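Side-chain contacts in Two-component sensor histidine kinase (Nostoc sp., PDB 6OZB), which binds the bilin phycoerythrobilin in a phytochrome GAF domain and probably passes light signals into a two-component pathway: residues C138-E141 with Y142-M146; A183-M186 with I187-L191. The protein carries 1 engineered substitution. All coordinates share one frame; numbering follows the deposited sequence.

How the interactions relate
Both contacts are local, each made within one helix of the GAF domain, on opposite sides of the chain's centre, with centres about 26 Å apart. Both are partly buried, interaction 2 the more so: four of its eight touching residues are buried, against two. Interaction 1, on helix 137-145, belongs to the bilin pocket: its chemistry is a thioether-type attachment, an imidazole set between leucine and chromophore, and a tyrosine beside the bilin. Interaction 2, on helix 178-201, lies nearer the centre and has no direct part in the pocket. One side of that helix is aliphatic and packs on the sheet, while a glutamine-aspartate pair marks a more open side. Strand 102-106 meets both contacts.

Interaction 1: residues C138-E141 with Y142-M146; sequences CHVE and YLTAM. With PEB (phycoerythrobilin), chain F.
The imidazole of His139 lies between Leu143, one turn further along helix 137-145, and the bound phycoerythrobilin. Leu143 CD1 comes over one face near the rim, 4.1 Å from His139 NE2, while the bilin bridge atom CHB sits over the centre of the opposite face, 3.6 Å above the ring plane. With CG anti to the backbone N (chi1 -169°), the ring swings to the bilin side, and His139 NE2 donates to PEB O2C of a propionate at 2.9 Å (153° at the hydrogen). Tyr142 CD1 approaches His139 ND1 obliquely at 4.1 Å. The phenol ring carries on past the imidazole and meets PEB C3D in plane at its edge. Tyr142 CD2 lies 3.0 Å from the carbonyl oxygen PEB OA; the tyrosine hydroxyl is hydrogen-bonded to Asp87. Helical bonds tie the two turns together, among them Tyr142 N to Cys138 O at 3.0 Å. Cys138 SG is covalently joined to PEB CAA at 2.0 Å, the GAF-domain attachment of plant and cyanobacterial phytochromes. One short helix thus holds the chromophore by a covalent link, an imidazole face packed on it and a propionate bond, which should restrict how far the bilin can shift.

Interaction 2: residues A183-M186 with I187-L191; sequences AMQM and IVDQL
Gln185 and Asp189, one turn apart on helix 178-201, make the side-chain hydrogen bond of this contact: Gln185 NE2 donates to Asp189 OD1 at 3.0 Å. The acceptor lies in the amide plane of Gln185, but the donor reaches the aspartate from above, 40° out of the carboxylate plane, and the two flat groups are turned 49° apart. A bend at chi2 (63°) turns the glutamine chain forward along the helix, toward Asp189, and brings its amide within range. The other end of that amide is also held, since Gln185 OE1 accepts a hydrogen bond from Arg102; with both ends engaged, the orientation of the amide is well defined.

Backbone bonds run beneath this pair in regular alpha-helical fashion. Ile187 N binds Ala183 O at 3.1 Å, Val188 N binds Met184 O at 2.9 Å, and Asp189 and Gln190 continue the series to Gln185 and Met186.

The van der Waals contacts are made by aliphatic groups set against the backbone oxygens and the amide of the preceding turn. Val188 CG2 tucks in at 3.3 Å from Gln185 O and 3.5 Å from Gln185 NE2, so the valine lies under the glutamine amide. Ile187 lays its CG1 arm back over the previous turn, CG1 standing 3.3 Å from Ala183 O and CD1 3.4 Å from the same oxygen.

The helix lies between the sheet and other helices. Met184 and Val188 pack on strands 150-158 and 161-170, touching Val152, Ala154, Ile156 and Leu166. Ile187 also reaches Leu166, and meets Val43 and Leu46 of helix 32-47. Ala183, Met186 and Gln190 rest against helix 12-27, through Gln15, Glu16 and Thr23.

Interaction 1: residues C138-E141 with Y142-M146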
# COMPACT_ATOMS: atom_id res chain seq x y z
N CYS C 138 0.21 12.21 -13.93
CA CYS C 138 -0.37 12.44 -15.26
C CYS C 138 -1.67 11.66 -15.40
O CYS C 138 -2.64 12.17 -15.94
CB CYS C 138 0.60 12.03 -16.37
SG CYS C 138 -0.00 12.45 -18.03
N HIS C 139 -1.69 10.44 -14.90
CA HIS C 139 -2.85 9.58 -14.99
C HIS C 139 -3.97 10.08 -14.05
O HIS C 139 -5.14 10.06 -14.41
CB HIS C 139 -2.46 8.12 -14.70
CG HIS C 139 -3.52 7.12 -15.02
ND1 HIS C 139 -4.31 7.19 -16.16
CD2 HIS C 139 -3.92 6.01 -14.36
CE1 HIS C 139 -5.15 6.17 -16.16
NE2 HIS C 139 -4.93 5.44 -15.09
N VAL C 140 -3.60 10.57 -12.87
CA VAL C 140 -4.60 11.18 -11.98
C VAL C 140 -5.27 12.35 -12.69
O VAL C 140 -6.49 12.50 -12.64
CB VAL C 140 -3.99 11.66 -10.67
CG1 VAL C 140 -4.84 12.79 -10.03
CG2 VAL C 140 -3.87 10.52 -9.77
N GLU C 141 -4.46 13.19 -13.31
CA GLU C 141 -4.97 14.39 -13.98
C GLU C 141 -5.87 14.01 -15.16
O GLU C 141 -6.89 14.65 -15.42
CB GLU C 141 -3.80 15.29 -14.42
CG GLU C 141 -3.14 16.01 -13.21
CD GLU C 141 -1.71 16.51 -13.46
OE1 GLU C 141 -1.35 16.77 -14.63
OE2 GLU C 141 -0.95 16.66 -12.47
N TYR C 142 -5.51 12.94 -15.87
CA TYR C 142 -6.27 12.41 -16.98
C TYR C 142 -7.67 11.99 -16.53
O TYR C 142 -8.68 12.33 -17.17
CB TYR C 142 -5.51 11.22 -17.53
CG TYR C 142 -6.02 10.51 -18.77
CD1 TYR C 142 -6.81 9.37 -18.65
CD2 TYR C 142 -5.63 10.92 -20.03
CE1 TYR C 142 -7.22 8.68 -19.79
CE2 TYR C 142 -6.03 10.24 -21.17
CZ TYR C 142 -6.82 9.12 -21.05
OH TYR C 142 -7.21 8.46 -22.19
N LEU C 143 -7.73 11.27 -15.42
CA LEU C 143 -9.02 10.80 -14.89
C LEU C 143 -9.83 11.99 -14.33
O LEU C 143 -11.03 12.11 -14.60
CB LEU C 143 -8.80 9.72 -13.82
CG LEU C 143 -8.18 8.40 -14.27
CD1 LEU C 143 -7.87 7.48 -13.07
CD2 LEU C 143 -9.06 7.68 -15.23
N THR C 144 -9.18 12.85 -13.57
CA THR C 144 -9.86 14.00 -13.00
C THR C 144 -10.47 14.90 -14.11
O THR C 144 -11.54 15.46 -13.93
CB THR C 144 -8.92 14.80 -12.08
OG1 THR C 144 -8.49 13.97 -11.00
CG2 THR C 144 -9.64 16.00 -11.50
N ALA C 145 -9.80 15.02 -15.26
CA ALA C 145 -10.30 15.84 -16.34
C ALA C 145 -11.63 15.30 -16.88
O ALA C 145 -12.41 16.06 -17.46
CB ALA C 145 -9.27 15.91 -17.45
N MET C 146 -11.85 13.99 -16.71
CA MET C 146 -13.09 13.31 -17.14
C MET C 146 -14.17 13.27 -16.05
O MET C 146 -15.28 12.78 -16.27
CB MET C 146 -12.79 11.88 -17.57
CG MET C 146 -12.18 11.77 -18.93
SD MET C 146 -11.94 10.10 -19.50
CE MET C 146 -10.91 9.41 -18.25
CHC PEB F . -5.64 5.05 -20.37
NC PEB F . -3.62 5.08 -18.84
C1C PEB F . -2.96 4.26 -17.97
C2C PEB F . -3.60 3.05 -17.89
C3C PEB F . -4.69 3.10 -18.73
C4C PEB F . -4.69 4.38 -19.33
CMC PEB F . -5.61 1.90 -18.91
CAC PEB F . -3.11 1.88 -16.98
CBC PEB F . -3.44 2.15 -15.52
CGC PEB F . -4.89 1.83 -15.29
O1C PEB F . -5.29 0.66 -15.54
O2C PEB F . -5.69 2.70 -14.84
ND PEB F . -7.74 4.46 -19.30
C1D PEB F . -6.88 4.32 -20.54
C2D PEB F . -7.68 4.97 -21.57
C3D PEB F . -8.85 5.48 -21.05
C4D PEB F . -8.98 5.20 -19.67
CMD PEB F . -7.18 5.16 -23.03
CAD PEB F . -9.83 6.35 -21.87
CBD PEB F . -11.18 6.12 -21.73
OD PEB F . -9.90 5.47 -18.92
NA PEB F . -1.34 9.47 -19.79
C1A PEB F . -1.75 10.51 -20.67
C2A PEB F . -0.57 11.39 -20.98
C3A PEB F . 0.63 10.81 -20.26
C4A PEB F . 0.08 9.58 -19.51
CMA PEB F . -0.33 11.54 -22.52
CBA PEB F . 1.93 12.99 -19.85
OA PEB F . -2.88 10.64 -21.10
CHA PEB F . 0.84 8.83 -18.66
CAA PEB F . 1.37 11.69 -19.24
NB PEB F . -0.88 6.78 -18.26
C1B PEB F . 0.32 7.57 -17.97
C2B PEB F . 1.08 6.98 -16.89
C3B PEB F . 0.36 5.82 -16.47
C4B PEB F . -0.88 5.65 -17.31
CHB PEB F . -1.73 4.59 -17.13
CMB PEB F . 2.37 7.51 -16.35
CAB PEB F . 0.77 4.88 -15.36
CBB PEB F . 0.01 5.26 -14.10
CGB PEB F . 0.61 4.37 -13.00
O1B PEB F . 0.43 3.12 -13.08
O2B PEB F . 1.27 4.89 -12.07

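Interaction 2: residues A183-M186 with I187-L191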
# COMPACT_ATOMS: atom_id res chain seq x y z
N ALA C 183 -14.69 -11.02 -10.57
CA ALA C 183 -15.80 -10.93 -11.51
C ALA C 183 -15.37 -10.37 -12.85
O ALA C 183 -15.72 -10.91 -13.90
CB ALA C 183 -16.92 -10.09 -10.94
N MET C 184 -14.63 -9.26 -12.83
CA MET C 184 -14.12 -8.67 -14.05
C MET C 184 -13.23 -9.65 -14.80
O MET C 184 -13.25 -9.72 -16.03
CB MET C 184 -13.39 -7.36 -13.73
CG MET C 184 -14.36 -6.28 -13.37
SD MET C 184 -13.52 -4.76 -13.01
CE MET C 184 -13.19 -4.15 -14.65
N GLN C 185 -12.48 -10.44 -14.06
CA GLN C 185 -11.52 -11.38 -14.67
C GLN C 185 -12.26 -12.48 -15.41
O GLN C 185 -11.88 -12.88 -16.51
CB GLN C 185 -10.58 -11.98 -13.64
CG GLN C 185 -9.46 -12.87 -14.28
CD GLN C 185 -8.55 -12.06 -15.18
OE1 GLN C 185 -7.99 -11.06 -14.76
NE2 GLN C 185 -8.44 -12.47 -16.44
N MET C 186 -13.33 -12.98 -14.82
CA MET C 186 -14.13 -14.02 -15.46
C MET C 186 -14.81 -13.45 -16.71
O MET C 186 -14.93 -14.14 -17.72
CB MET C 186 -15.15 -14.61 -14.49
CG MET C 186 -14.54 -15.27 -13.29
SD MET C 186 -15.75 -16.31 -12.45
CE MET C 186 -17.30 -15.47 -12.82
N ILE C 187 -15.26 -12.22 -16.63
CA ILE C 187 -15.88 -11.57 -17.78
C ILE C 187 -14.90 -11.38 -18.94
O ILE C 187 -15.23 -11.67 -20.09
CB ILE C 187 -16.49 -10.21 -17.40
CG1 ILE C 187 -17.71 -10.46 -16.49
CG2 ILE C 187 -16.88 -9.41 -18.62
CD1 ILE C 187 -18.10 -9.25 -15.61
N VAL C 188 -13.68 -10.90 -18.66
CA VAL C 188 -12.73 -10.78 -19.76
C VAL C 188 -12.29 -12.16 -20.26
O VAL C 188 -12.04 -12.30 -21.46
CB VAL C 188 -11.49 -9.89 -19.42
CG1 VAL C 188 -11.97 -8.48 -19.03
CG2 VAL C 188 -10.62 -10.46 -18.34
N ASP C 189 -12.22 -13.18 -19.40
CA ASP C 189 -11.91 -14.55 -19.85
C ASP C 189 -13.01 -15.07 -20.79
O ASP C 189 -12.72 -15.72 -21.80
CB ASP C 189 -11.78 -15.51 -18.68
CG ASP C 189 -10.50 -15.29 -17.87
OD1 ASP C 189 -9.60 -14.54 -18.33
OD2 ASP C 189 -10.41 -15.86 -16.75
N GLN C 190 -14.26 -14.77 -20.47
CA GLN C 190 -15.38 -15.21 -21.31
C GLN C 190 -15.42 -14.43 -22.63
O GLN C 190 -15.74 -15.00 -23.67
CB GLN C 190 -16.72 -15.04 -20.56
CG GLN C 190 -17.95 -15.63 -21.31
CD GLN C 190 -17.85 -17.14 -21.51
OE1 GLN C 190 -18.08 -17.93 -20.59
NE2 GLN C 190 -17.47 -17.56 -22.71
N LEU C 191 -15.09 -13.15 -22.61
CA LEU C 191 -15.01 -12.39 -23.86
C LEU C 191 -13.89 -12.90 -24.75
O LEU C 191 -14.03 -12.98 -25.97
CB LEU C 191 -14.81 -10.89 -23.58
CG LEU C 191 -16.00 -10.09 -23.08
CD1 LEU C 191 -15.53 -8.69 -22.69
CD2 LEU C 191 -17.08 -10.02 -24.19